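Local coordinates for protein CmeC (Campylobacter jejuni, PDB 4MT4) that forms an outer membrane channel of the outer membrane factor family and probably serves as the exit duct for efflux across the cell envelope, at residues T159-E173 with A221-L235. Residues are numbered along the deposited sequence; the frame is centred on the assembly and turned at random.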
ATOM      1  N   THR B 159      -8.438  -9.055 -16.157  1.00 38.49           N
ATOM      2  CA  THR B 159      -9.760  -9.164 -16.763  1.00 49.48           C
ATOM      3  C   THR B 159     -10.030 -10.586 -17.255  1.00 49.32           C
ATOM      4  O   THR B 159     -11.116 -11.130 -17.047  1.00 49.27           O
ATOM      5  CB  THR B 159      -9.921  -8.182 -17.940  1.00 41.00           C
ATOM      6  OG1 THR B 159      -9.818  -6.836 -17.457  1.00 51.82           O
ATOM      7  CG2 THR B 159     -11.267  -8.369 -18.620  1.00 48.59           C
ATOM      8  N   VAL B 160      -9.032 -11.181 -17.902  1.00 47.43           N
ATOM      9  CA  VAL B 160      -9.154 -12.542 -18.419  1.00 41.03           C
ATOM     10  C   VAL B 160      -9.318 -13.555 -17.290  1.00 53.31           C
ATOM     11  O   VAL B 160     -10.176 -14.437 -17.349  1.00 49.36           O
ATOM     12  CB  VAL B 160      -7.926 -12.935 -19.273  1.00 46.59           C
ATOM     13  CG1 VAL B 160      -7.973 -14.410 -19.642  1.00 39.03           C
ATOM     14  CG2 VAL B 160      -7.848 -12.070 -20.521  1.00 42.21           C
ATOM     15  N   GLN B 161      -8.491 -13.417 -16.258  1.00 44.32           N
ATOM     16  CA  GLN B 161      -8.511 -14.344 -15.133  1.00 43.81           C
ATOM     17  C   GLN B 161      -9.749 -14.156 -14.258  1.00 49.19           C
ATOM     18  O   GLN B 161     -10.192 -15.091 -13.593  1.00 52.32           O
ATOM     19  CB  GLN B 161      -7.240 -14.190 -14.291  1.00 37.26           C
ATOM     20  CG  GLN B 161      -5.979 -14.719 -14.966  1.00 39.08           C
ATOM     21  CD  GLN B 161      -4.766 -14.685 -14.056  1.00 44.83           C
ATOM     22  OE1 GLN B 161      -4.710 -13.903 -13.107  1.00 52.20           O
ATOM     23  NE2 GLN B 161      -3.790 -15.542 -14.337  1.00 55.27           N
ATOM     24  N   THR B 162     -10.305 -12.948 -14.259  1.00 46.78           N
ATOM     25  CA  THR B 162     -11.550 -12.682 -13.543  1.00 51.33           C
ATOM     26  C   THR B 162     -12.719 -13.303 -14.300  1.00 51.13           C
ATOM     27  O   THR B 162     -13.650 -13.842 -13.698  1.00 42.62           O
ATOM     28  CB  THR B 162     -11.793 -11.171 -13.358  1.00 36.81           C
ATOM     29  OG1 THR B 162     -10.751 -10.616 -12.548  1.00 44.18           O
ATOM     30  CG2 THR B 162     -13.136 -10.911 -12.689  1.00 37.89           C
ATOM     31  N   TYR B 163     -12.654 -13.229 -15.626  1.00 42.89           N
ATOM     32  CA  TYR B 163     -13.658 -13.846 -16.484  1.00 43.27           C
ATOM     33  C   TYR B 163     -13.730 -15.349 -16.246  1.00 54.30           C
ATOM     34  O   TYR B 163     -14.811 -15.909 -16.078  1.00 49.98           O
ATOM     35  CB  TYR B 163     -13.352 -13.564 -17.959  1.00 42.30           C
ATOM     36  CG  TYR B 163     -14.175 -14.379 -18.936  1.00 53.98           C
ATOM     37  CD1 TYR B 163     -15.460 -13.987 -19.289  1.00 50.71           C
ATOM     38  CD2 TYR B 163     -13.664 -15.536 -19.511  1.00 44.67           C
ATOM     39  CE1 TYR B 163     -16.215 -14.725 -20.184  1.00 55.33           C
ATOM     40  CE2 TYR B 163     -14.410 -16.283 -20.407  1.00 52.27           C
ATOM     41  CZ  TYR B 163     -15.685 -15.872 -20.739  1.00 63.33           C
ATOM     42  OH  TYR B 163     -16.433 -16.607 -21.629  1.00 50.89           O
ATOM     43  N   PHE B 164     -12.566 -15.990 -16.227  1.00 41.96           N
ATOM     44  CA  PHE B 164     -12.475 -17.433 -16.046  1.00 47.07           C
ATOM     45  C   PHE B 164     -12.897 -17.860 -14.644  1.00 58.29           C
ATOM     46  O   PHE B 164     -13.479 -18.930 -14.463  1.00 46.50           O
ATOM     47  CB  PHE B 164     -11.054 -17.914 -16.339  1.00 46.77           C
ATOM     48  CG  PHE B 164     -10.774 -18.116 -17.802  1.00 52.43           C
ATOM     49  CD1 PHE B 164     -11.742 -18.654 -18.633  1.00 46.52           C
ATOM     50  CD2 PHE B 164      -9.552 -17.759 -18.347  1.00 45.71           C
ATOM     51  CE1 PHE B 164     -11.495 -18.842 -19.980  1.00 46.51           C
ATOM     52  CE2 PHE B 164      -9.297 -17.943 -19.696  1.00 50.72           C
ATOM     53  CZ  PHE B 164     -10.272 -18.485 -20.514  1.00 46.92           C
ATOM     54  N   ASN B 165     -12.600 -17.025 -13.653  1.00 44.89           N
ATOM     55  CA  ASN B 165     -13.060 -17.269 -12.291  1.00 47.54           C
ATOM     56  C   ASN B 165     -14.574 -17.130 -12.198  1.00 55.34           C
ATOM     57  O   ASN B 165     -15.222 -17.793 -11.385  1.00 56.41           O
ATOM     58  CB  ASN B 165     -12.384 -16.314 -11.307  1.00 43.56           C
ATOM     59  CG  ASN B 165     -10.941 -16.683 -11.028  1.00 48.03           C
ATOM     60  OD1 ASN B 165     -10.538 -17.833 -11.200  1.00 61.22           O
ATOM     61  ND2 ASN B 165     -10.156 -15.705 -10.589  1.00 51.80           N
ATOM     62  N   LEU B 166     -15.131 -16.263 -13.037  1.00 49.16           N
ATOM     63  CA  LEU B 166     -16.574 -16.072 -13.095  1.00 55.37           C
ATOM     64  C   LEU B 166     -17.257 -17.276 -13.737  1.00 50.71           C
ATOM     65  O   LEU B 166     -18.274 -17.761 -13.238  1.00 46.11           O
ATOM     66  CB  LEU B 166     -16.920 -14.801 -13.869  1.00 38.20           C
ATOM     67  CG  LEU B 166     -18.413 -14.567 -14.103  1.00 44.17           C
ATOM     68  CD1 LEU B 166     -19.152 -14.436 -12.776  1.00 42.65           C
ATOM     69  CD2 LEU B 166     -18.645 -13.344 -14.975  1.00 52.16           C
ATOM     70  N   VAL B 167     -16.693 -17.751 -14.845  1.00 43.93           N
ATOM     71  CA  VAL B 167     -17.214 -18.930 -15.530  1.00 53.68           C
ATOM     72  C   VAL B 167     -17.113 -20.149 -14.621  1.00 48.63           C
ATOM     73  O   VAL B 167     -18.000 -21.002 -14.602  1.00 50.28           O
ATOM     74  CB  VAL B 167     -16.462 -19.207 -16.849  1.00 59.71           C
ATOM     75  CG1 VAL B 167     -17.055 -20.410 -17.555  1.00 41.94           C
ATOM     76  CG2 VAL B 167     -16.507 -17.987 -17.753  1.00 44.91           C
ATOM     77  N   ASN B 168     -16.021 -20.216 -13.869  1.00 49.98           N
ATOM     78  CA  ASN B 168     -15.821 -21.263 -12.877  1.00 41.47           C
ATOM     79  C   ASN B 168     -16.917 -21.201 -11.819  1.00 54.41           C
ATOM     80  O   ASN B 168     -17.420 -22.227 -11.363  1.00 54.29           O
ATOM     81  CB  ASN B 168     -14.444 -21.117 -12.227  1.00 38.68           C
ATOM     82  CG  ASN B 168     -14.018 -22.351 -11.454  1.00 46.40           C
ATOM     83  OD1 ASN B 168     -12.896 -22.417 -10.953  1.00 53.53           O
ATOM     84  ND2 ASN B 168     -14.900 -23.338 -11.364  1.00 55.48           N
ATOM     85  N   ALA B 169     -17.285 -19.982 -11.442  1.00 53.21           N
ATOM     86  CA  ALA B 169     -18.318 -19.765 -10.439  1.00 46.37           C
ATOM     87  C   ALA B 169     -19.696 -20.130 -10.978  1.00 57.13           C
ATOM     88  O   ALA B 169     -20.537 -20.651 -10.247  1.00 48.98           O
ATOM     89  CB  ALA B 169     -18.296 -18.324  -9.966  1.00 42.75           C
ATOM     90  N   TYR B 170     -19.921 -19.859 -12.260  1.00 49.47           N
ATOM     91  CA  TYR B 170     -21.173 -20.227 -12.910  1.00 55.03           C
ATOM     92  C   TYR B 170     -21.330 -21.744 -12.977  1.00 53.34           C
ATOM     93  O   TYR B 170     -22.406 -22.279 -12.709  1.00 61.80           O
ATOM     94  CB  TYR B 170     -21.251 -19.635 -14.320  1.00 45.24           C
ATOM     95  CG  TYR B 170     -21.853 -18.249 -14.391  1.00 62.36           C
ATOM     96  CD1 TYR B 170     -23.188 -18.032 -14.068  1.00 54.09           C
ATOM     97  CD2 TYR B 170     -21.094 -17.161 -14.803  1.00 57.32           C
ATOM     98  CE1 TYR B 170     -23.744 -16.767 -14.137  1.00 61.72           C
ATOM     99  CE2 TYR B 170     -21.642 -15.893 -14.879  1.00 51.49           C
ATOM    100  CZ  TYR B 170     -22.967 -15.701 -14.544  1.00 62.59           C
ATOM    101  OH  TYR B 170     -23.509 -14.437 -14.619  1.00 74.02           O
ATOM    102  N   GLU B 171     -20.245 -22.425 -13.335  1.00 53.24           N
ATOM    103  CA  GLU B 171     -20.246 -23.878 -13.476  1.00 59.75           C
ATOM    104  C   GLU B 171     -20.528 -24.581 -12.153  1.00 65.34           C
ATOM    105  O   GLU B 171     -21.313 -25.527 -12.100  1.00 61.59           O
ATOM    106  CB  GLU B 171     -18.909 -24.355 -14.045  1.00 59.49           C
ATOM    107  CG  GLU B 171     -18.732 -24.068 -15.528  1.00 65.86           C
ATOM    108  CD  GLU B 171     -19.612 -24.945 -16.397  1.00 84.84           C
ATOM    109  OE1 GLU B 171     -19.306 -26.149 -16.527  1.00 75.15           O
ATOM    110  OE2 GLU B 171     -20.612 -24.432 -16.943  1.00 79.82           O
ATOM    111  N   ASN B 172     -19.882 -24.118 -11.086  1.00 59.97           N
ATOM    112  CA  ASN B 172     -20.098 -24.692  -9.764  1.00 52.87           C
ATOM    113  C   ASN B 172     -21.502 -24.396  -9.245  1.00 63.02           C
ATOM    114  O   ASN B 172     -22.102 -25.221  -8.555  1.00 61.08           O
ATOM    115  CB  ASN B 172     -19.054 -24.174  -8.774  1.00 44.44           C
ATOM    116  CG  ASN B 172     -17.680 -24.768  -9.013  1.00 50.23           C
ATOM    117  OD1 ASN B 172     -17.543 -25.796  -9.672  1.00 60.13           O
ATOM    118  ND2 ASN B 172     -16.655 -24.123  -8.467  1.00 54.80           N
ATOM    119  N   GLU B 173     -22.021 -23.221  -9.584  1.00 49.70           N
ATOM    120  CA  GLU B 173     -23.369 -22.838  -9.179  1.00 61.74           C
ATOM    121  C   GLU B 173     -24.421 -23.686  -9.886  1.00 57.37           C
ATOM    122  O   GLU B 173     -25.407 -24.105  -9.276  1.00 55.70           O
ATOM    123  CB  GLU B 173     -23.617 -21.357  -9.467  1.00 42.39           C
ATOM    124  CG  GLU B 173     -25.041 -20.905  -9.183  1.00 47.75           C
ATOM    125  CD  GLU B 173     -25.303 -19.488  -9.641  1.00 62.48           C
ATOM    126  OE1 GLU B 173     -24.329 -18.795 -10.000  1.00 64.89           O
ATOM    127  OE2 GLU B 173     -26.479 -19.071  -9.651  1.00 63.73           O
ATOM    128  N   ALA B 221     -22.562 -20.823  -3.539  1.00 52.29           N
ATOM    129  CA  ALA B 221     -22.083 -20.787  -4.916  1.00 52.77           C
ATOM    130  C   ALA B 221     -22.600 -19.554  -5.646  1.00 55.90           C
ATOM    131  O   ALA B 221     -21.880 -18.944  -6.435  1.00 53.33           O
ATOM    132  CB  ALA B 221     -22.493 -22.047  -5.651  1.00 46.07           C
ATOM    133  N   LYS B 222     -23.854 -19.198  -5.382  1.00 55.20           N
ATOM    134  CA  LYS B 222     -24.432 -17.971  -5.919  1.00 55.74           C
ATOM    135  C   LYS B 222     -23.648 -16.764  -5.428  1.00 56.55           C
ATOM    136  O   LYS B 222     -23.341 -15.849  -6.189  1.00 53.42           O
ATOM    137  CB  LYS B 222     -25.897 -17.825  -5.507  1.00 52.80           C
ATOM    138  CG  LYS B 222     -26.827 -18.905  -6.021  1.00 69.39           C
ATOM    139  CD  LYS B 222     -28.251 -18.620  -5.575  1.00 73.74           C
ATOM    140  CE  LYS B 222     -29.199 -19.740  -5.949  1.00 76.05           C
ATOM    141  NZ  LYS B 222     -30.582 -19.463  -5.477  1.00 77.76           N
ATOM    142  N   LEU B 223     -23.330 -16.779  -4.139  1.00 51.87           N
ATOM    143  CA  LEU B 223     -22.614 -15.687  -3.502  1.00 48.67           C
ATOM    144  C   LEU B 223     -21.207 -15.555  -4.072  1.00 59.59           C
ATOM    145  O   LEU B 223     -20.724 -14.449  -4.312  1.00 59.47           O
ATOM    146  CB  LEU B 223     -22.558 -15.903  -1.990  1.00 51.36           C
ATOM    147  CG  LEU B 223     -22.782 -14.654  -1.141  1.00 63.46           C
ATOM    148  CD1 LEU B 223     -23.984 -13.887  -1.657  1.00 58.72           C
ATOM    149  CD2 LEU B 223     -22.971 -15.031   0.320  1.00 65.44           C
ATOM    150  N   ASN B 224     -20.559 -16.694  -4.287  1.00 50.11           N
ATOM    151  CA  ASN B 224     -19.235 -16.728  -4.890  1.00 51.94           C
ATOM    152  C   ASN B 224     -19.275 -16.238  -6.333  1.00 58.80           C
ATOM    153  O   ASN B 224     -18.320 -15.642  -6.829  1.00 51.59           O
ATOM    154  CB  ASN B 224     -18.662 -18.144  -4.827  1.00 44.53           C
ATOM    155  CG  ASN B 224     -17.295 -18.252  -5.471  1.00 60.84           C
ATOM    156  OD1 ASN B 224     -16.278 -17.936  -4.852  1.00 77.70           O
ATOM    157  ND2 ASN B 224     -17.261 -18.710  -6.717  1.00 54.68           N
ATOM    158  N   LYS B 225     -20.396 -16.494  -6.998  1.00 53.04           N
ATOM    159  CA  LYS B 225     -20.593 -16.067  -8.376  1.00 54.36           C
ATOM    160  C   LYS B 225     -20.791 -14.556  -8.449  1.00 57.84           C
ATOM    161  O   LYS B 225     -20.261 -13.891  -9.340  1.00 56.21           O
ATOM    162  CB  LYS B 225     -21.789 -16.802  -8.990  1.00 47.78           C
ATOM    163  CG  LYS B 225     -21.988 -16.569 -10.480  1.00 44.61           C
ATOM    164  CD  LYS B 225     -22.975 -15.439 -10.757  1.00 60.75           C
ATOM    165  CE  LYS B 225     -24.299 -15.659 -10.040  1.00 61.75           C
ATOM    166  NZ  LYS B 225     -25.310 -14.628 -10.404  1.00 72.82           N
ATOM    167  N   GLU B 226     -21.561 -14.022  -7.506  1.00 54.08           N
ATOM    168  CA  GLU B 226     -21.825 -12.591  -7.450  1.00 55.20           C
ATOM    169  C   GLU B 226     -20.562 -11.796  -7.137  1.00 66.79           C
ATOM    170  O   GLU B 226     -20.429 -10.644  -7.550  1.00 61.45           O
ATOM    171  CB  GLU B 226     -22.902 -12.287  -6.408  1.00 44.00           C
ATOM    172  CG  GLU B 226     -24.313 -12.599  -6.874  1.00 67.40           C
ATOM    173  CD  GLU B 226     -24.779 -11.666  -7.975  1.00 61.97           C
ATOM    174  OE1 GLU B 226     -24.401 -10.475  -7.948  1.00 70.68           O
ATOM    175  OE2 GLU B 226     -25.522 -12.121  -8.869  1.00 72.04           O
ATOM    176  N   ASN B 227     -19.639 -12.417  -6.408  1.00 58.41           N
ATOM    177  CA  ASN B 227     -18.387 -11.763  -6.040  1.00 59.39           C
ATOM    178  C   ASN B 227     -17.488 -11.529  -7.247  1.00 58.55           C
ATOM    179  O   ASN B 227     -16.834 -10.490  -7.353  1.00 66.55           O
ATOM    180  CB  ASN B 227     -17.640 -12.590  -4.993  1.00 55.98           C
ATOM    181  CG  ASN B 227     -16.372 -11.910  -4.509  1.00 65.31           C
ATOM    182  OD1 ASN B 227     -16.422 -11.001  -3.679  1.00 78.74           O
ATOM    183  ND2 ASN B 227     -15.229 -12.347  -5.024  1.00 66.20           N
ATOM    184  N   TYR B 228     -17.458 -12.502  -8.152  1.00 55.46           N
ATOM    185  CA  TYR B 228     -16.631 -12.411  -9.348  1.00 60.76           C
ATOM    186  C   TYR B 228     -17.343 -11.652 -10.461  1.00 62.31           C
ATOM    187  O   TYR B 228     -16.703 -11.131 -11.373  1.00 53.76           O
ATOM    188  CB  TYR B 228     -16.230 -13.806  -9.830  1.00 44.62           C
ATOM    189  CG  TYR B 228     -15.140 -14.440  -8.995  1.00 56.17           C
ATOM    190  CD1 TYR B 228     -13.842 -13.949  -9.026  1.00 41.47           C
ATOM    191  CD2 TYR B 228     -15.408 -15.532  -8.179  1.00 50.53           C
ATOM    192  CE1 TYR B 228     -12.841 -14.523  -8.267  1.00 47.42           C
ATOM    193  CE2 TYR B 228     -14.411 -16.115  -7.417  1.00 53.56           C
ATOM    194  CZ  TYR B 228     -13.130 -15.605  -7.465  1.00 56.10           C
ATOM    195  OH  TYR B 228     -12.132 -16.178  -6.709  1.00 69.16           O
ATOM    196  N   LEU B 229     -18.669 -11.593 -10.384  1.00 53.60           N
ATOM    197  CA  LEU B 229     -19.441 -10.790 -11.322  1.00 56.05           C
ATOM    198  C   LEU B 229     -19.163  -9.316 -11.053  1.00 58.85           C
ATOM    199  O   LEU B 229     -18.922  -8.541 -11.979  1.00 53.65           O
ATOM    200  CB  LEU B 229     -20.937 -11.084 -11.204  1.00 51.59           C
ATOM    201  CG  LEU B 229     -21.715 -11.245 -12.516  1.00 56.14           C
ATOM    202  CD1 LEU B 229     -23.210 -11.086 -12.280  1.00 65.06           C
ATOM    203  CD2 LEU B 229     -21.231 -10.273 -13.586  1.00 53.00           C
ATOM    204  N   LYS B 230     -19.198  -8.943  -9.776  1.00 51.08           N
ATOM    205  CA  LYS B 230     -18.869  -7.587  -9.355  1.00 54.94           C
ATOM    206  C   LYS B 230     -17.457  -7.207  -9.783  1.00 63.69           C
ATOM    207  O   LYS B 230     -17.224  -6.107 -10.282  1.00 52.57           O
ATOM    208  CB  LYS B 230     -19.002  -7.449  -7.837  1.00 51.40           C
ATOM    209  CG  LYS B 230     -18.262  -6.249  -7.257  1.00 64.50           C
ATOM    210  CD  LYS B 230     -18.067  -6.385  -5.753  1.00 58.66           C
ATOM    211  CE  LYS B 230     -17.150  -5.296  -5.215  1.00 60.80           C
ATOM    212  NZ  LYS B 230     -16.879  -5.463  -3.760  1.00 74.52           N
ATOM    213  N   ALA B 231     -16.522  -8.130  -9.583  1.00 50.51           N
ATOM    214  CA  ALA B 231     -15.122  -7.907  -9.929  1.00 54.26           C
ATOM    215  C   ALA B 231     -14.944  -7.642 -11.420  1.00 56.26           C
ATOM    216  O   ALA B 231     -14.122  -6.819 -11.817  1.00 55.63           O
ATOM    217  CB  ALA B 231     -14.277  -9.097  -9.498  1.00 40.26           C
ATOM    218  N   LEU B 232     -15.722  -8.335 -12.243  1.00 52.69           N
ATOM    219  CA  LEU B 232     -15.622  -8.175 -13.689  1.00 58.57           C
ATOM    220  C   LEU B 232     -16.247  -6.856 -14.147  1.00 53.06           C
ATOM    221  O   LEU B 232     -15.745  -6.212 -15.070  1.00 53.09           O
ATOM    222  CB  LEU B 232     -16.287  -9.352 -14.406  1.00 35.08           C
ATOM    223  CG  LEU B 232     -16.093  -9.391 -15.923  1.00 54.06           C
ATOM    224  CD1 LEU B 232     -14.617  -9.534 -16.265  1.00 42.31           C
ATOM    225  CD2 LEU B 232     -16.909 -10.507 -16.554  1.00 46.26           C
ATOM    226  N   LYS B 233     -17.335  -6.460 -13.494  1.00 50.31           N
ATOM    227  CA  LYS B 233     -18.019  -5.211 -13.814  1.00 53.77           C
ATOM    228  C   LYS B 233     -17.133  -4.001 -13.532  1.00 51.02           C
ATOM    229  O   LYS B 233     -17.033  -3.089 -14.351  1.00 46.84           O
ATOM    230  CB  LYS B 233     -19.324  -5.097 -13.023  1.00 42.96           C
ATOM    231  CG  LYS B 233     -20.382  -6.111 -13.416  1.00 55.80           C
ATOM    232  CD  LYS B 233     -20.777  -5.957 -14.872  1.00 59.30           C
ATOM    233  CE  LYS B 233     -21.877  -6.932 -15.254  1.00 68.97           C
ATOM    234  NZ  LYS B 233     -22.188  -6.865 -16.710  1.00 54.58           N
ATOM    235  N   ILE B 234     -16.494  -4.003 -12.366  1.00 42.55           N
ATOM    236  CA  ILE B 234     -15.621  -2.911 -11.953  1.00 53.77           C
ATOM    237  C   ILE B 234     -14.435  -2.766 -12.908  1.00 53.93           C
ATOM    238  O   ILE B 234     -13.938  -1.662 -13.142  1.00 61.43           O
ATOM    239  CB  ILE B 234     -15.114  -3.124 -10.505  1.00 55.22           C
ATOM    240  CG1 ILE B 234     -16.285  -3.077  -9.519  1.00 58.23           C
ATOM    241  CG2 ILE B 234     -14.081  -2.076 -10.123  1.00 67.81           C
ATOM    242  CD1 ILE B 234     -15.869  -3.176  -8.064  1.00 52.81           C
ATOM    243  N   LEU B 235     -14.005  -3.882 -13.483  1.00 48.79           N
ATOM    244  CA  LEU B 235     -12.842  -3.890 -14.362  1.00 48.30           C
ATOM    245  C   LEU B 235     -13.132  -3.392 -15.781  1.00 51.23           C
ATOM    246  O   LEU B 235     -12.227  -2.916 -16.464  1.00 50.91           O
ATOM    247  CB  LEU B 235     -12.250  -5.303 -14.437  1.00 39.12           C
ATOM    248  CG  LEU B 235     -11.363  -5.777 -13.283  1.00 48.81           C
ATOM    249  CD1 LEU B 235     -11.063  -7.263 -13.419  1.00 41.98           C
ATOM    250  CD2 LEU B 235     -10.072  -4.974 -13.224  1.00 33.94           C
TER
HETATM  251  O   HOH W   1     -20.218 -20.390  -7.780  1.00 42.06           O
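A169 O and A221 O, the backbone carbonyls of facing helices, are joined by one water that donates to both, at 2.5 Å from A169 O and 2.6 Å from A221 O. Beside it A169 CB lies 3.6 Å from K225 CA, where the helices run close. K225 CG, anti to the backbone N (chi1 -173°), makes a CH-pi contact 4.0 Å above the Y170 ring centre; chi2 then turns CD across it. K225 NZ pairs with E226 OE2 of its own helix; E173 OE1, 4.3 Å from K225 NZ, falls short of a salt bridge and is buried against the lysine methylenes. The two segments belong to the long helices 129-195 and 201-236, an antiparallel coiled-coil hairpin of the alpha-helical tunnel, and pack knobs-into-holes at 160°, axes 8.5 Å apart. L166 fits among K225, Y228, L229 and L232; in return L232 enters between T159, T162, Y163 and L166, and the two leucines cross nearly at right angles, CD2 to CD2 3.7 Å. N165 CB covers one face of the Y228 ring, offset toward its rim. T162 points CG2 into the next hole, while its OG1 bonds to N158 O. Helix 44-56 touches L232 through V49.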